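Local coordinates for protein beta-agarase D (Zobellia galactanivorans, PDB 4ASM) that hydrolyses the beta-1,4-galactosidic linkages of agarose in an endo fashion, retaining the anomeric configuration, through its family GH16 catalytic domain, at residues G274-I277 with Y282-M285. Residues are numbered along the deposited sequence; the frame is centred on the assembly and turned at random.
Sequences GQLI and YQKM
Different first torsions bring Leu276 and Gln283 together: the leucine places CG beside its own backbone N (chi1 -65°), whereas the glutamine sets CG anti to the backbone N (chi1 173°) and runs on extended to its amide. The two side chains then cross nearly at right angles. Methyl CD2 of Leu276 rests against the amide end of Gln283, 3.6 Å from NE2 and 3.8 Å from CD, while CD1 lies over the root of the same chain, 4.1 Å from Gln283 CB. Tyr199 of strand 197-199 touches both residues, and Phe306 adds a second aromatic neighbour to the leucine.

One residue further along, the backbones join. Lys284 N donates to Ile277 O across 2.9 Å in an almost straight bond, with an N-H...O angle of 171°, and Lys284 CB sits 3.4 Å from that same oxygen. Beyond this bond the Ile277 and Lys284 side chains run side by side in the same direction, CG2 of Ile277 passing Lys284 CD at 4.1 Å, so the isoleucine meets the aliphatic part of the lysine.

The contact lies at the open end of the surface hairpin formed by strands 278-279 and 282-288, at the periphery of the GH16 domain. Backbone hydrogen bonds between Ile277 and Gly266 and between Lys284 and Ala265 tie both arms to the chain following strand 259-264. Together with these, the single cross-bond is consistent with the backbone setting the arms' alignment, while leucine on amide and isoleucine on lysine methylenes add van der Waals contact.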
loop_
_atom_site.group_PDB
_atom_site.type_symbol
_atom_site.label_atom_id
_atom_site.label_comp_id
_atom_site.label_asym_id
_atom_site.label_seq_id
_atom_site.Cartn_x
_atom_site.Cartn_y
_atom_site.Cartn_z
ATOM N N GLY A 274 22.038 -9.146 5.391
ATOM C CA GLY A 274 22.369 -8.434 4.152
ATOM C C GLY A 274 21.817 -7.012 4.062
ATOM O O GLY A 274 20.765 -6.693 4.638
ATOM N N GLN A 275 22.529 -6.158 3.329
ATOM C CA GLN A 275 22.082 -4.796 3.043
ATOM C C GLN A 275 22.160 -4.517 1.547
ATOM O O GLN A 275 22.965 -5.098 0.836
ATOM C CB GLN A 275 22.926 -3.753 3.784
ATOM C CG GLN A 275 22.774 -3.769 5.304
ATOM C CD GLN A 275 23.724 -2.809 6.015
ATOM O OE1 GLN A 275 23.697 -1.592 5.789
ATOM N NE2 GLN A 275 24.544 -3.351 6.911
ATOM N N LEU A 276 21.334 -3.593 1.088
ATOM C CA LEU A 276 21.357 -3.171 -0.308
ATOM C C LEU A 276 22.617 -2.372 -0.620
ATOM O O LEU A 276 23.043 -1.554 0.190
ATOM C CB LEU A 276 20.145 -2.267 -0.566
ATOM C CG LEU A 276 18.743 -2.871 -0.449
ATOM C CD1 LEU A 276 17.681 -1.764 -0.528
ATOM C CD2 LEU A 276 18.491 -3.951 -1.496
ATOM N N ILE A 277 23.199 -2.599 -1.794
ATOM C CA ILE A 277 24.117 -1.625 -2.368
ATOM C C ILE A 277 23.247 -0.542 -3.024
ATOM O O ILE A 277 22.315 -0.860 -3.773
ATOM C CB ILE A 277 25.029 -2.268 -3.433
ATOM C CG1 ILE A 277 25.947 -3.334 -2.812
ATOM C CG2 ILE A 277 25.853 -1.195 -4.181
ATOM C CD1 ILE A 277 26.690 -2.895 -1.553
ATOM N N TYR A 282 19.125 5.164 -3.752
ATOM C CA TYR A 282 18.140 4.125 -4.025
ATOM C C TYR A 282 18.883 2.826 -4.255
ATOM O O TYR A 282 20.095 2.847 -4.485
ATOM C CB TYR A 282 17.348 4.485 -5.282
ATOM C CG TYR A 282 16.397 5.624 -5.068
ATOM C CD1 TYR A 282 15.134 5.407 -4.521
ATOM C CD2 TYR A 282 16.770 6.932 -5.392
ATOM C CE1 TYR A 282 14.258 6.464 -4.307
ATOM C CE2 TYR A 282 15.901 7.995 -5.175
ATOM C CZ TYR A 282 14.651 7.748 -4.632
ATOM O OH TYR A 282 13.776 8.792 -4.415
ATOM N N GLN A 283 18.194 1.691 -4.170
ATOM C CA GLN A 283 18.822 0.415 -4.503
ATOM C C GLN A 283 19.481 0.485 -5.889
ATOM O O GLN A 283 18.859 0.914 -6.870
ATOM C CB GLN A 283 17.782 -0.700 -4.500
ATOM C CG GLN A 283 18.357 -2.022 -4.998
ATOM C CD GLN A 283 17.365 -3.153 -5.031
ATOM O OE1 GLN A 283 16.161 -2.934 -5.074
ATOM N NE2 GLN A 283 17.870 -4.381 -5.012
ATOM N N LYS A 284 20.755 0.099 -5.964
ATOM C CA LYS A 284 21.461 0.091 -7.248
ATOM C C LYS A 284 20.927 -1.022 -8.139
ATOM O O LYS A 284 20.867 -2.198 -7.733
ATOM C CB LYS A 284 22.975 -0.060 -7.037
ATOM C CG LYS A 284 23.782 0.138 -8.316
ATOM C CD LYS A 284 25.262 -0.038 -8.051
ATOM C CE LYS A 284 26.050 0.092 -9.360
ATOM N NZ LYS A 284 27.496 -0.146 -9.078
ATOM N N MET A 285 20.524 -0.641 -9.354
ATOM C CA MET A 285 19.929 -1.589 -10.294
ATOM C C MET A 285 20.675 -1.521 -11.627
ATOM O O MET A 285 21.196 -0.456 -12.005
ATOM C CB MET A 285 18.453 -1.225 -10.553
ATOM C CG MET A 285 17.604 -1.128 -9.277
ATOM S SD MET A 285 17.344 -2.713 -8.474
ATOM C CE MET A 285 16.012 -3.412 -9.430
#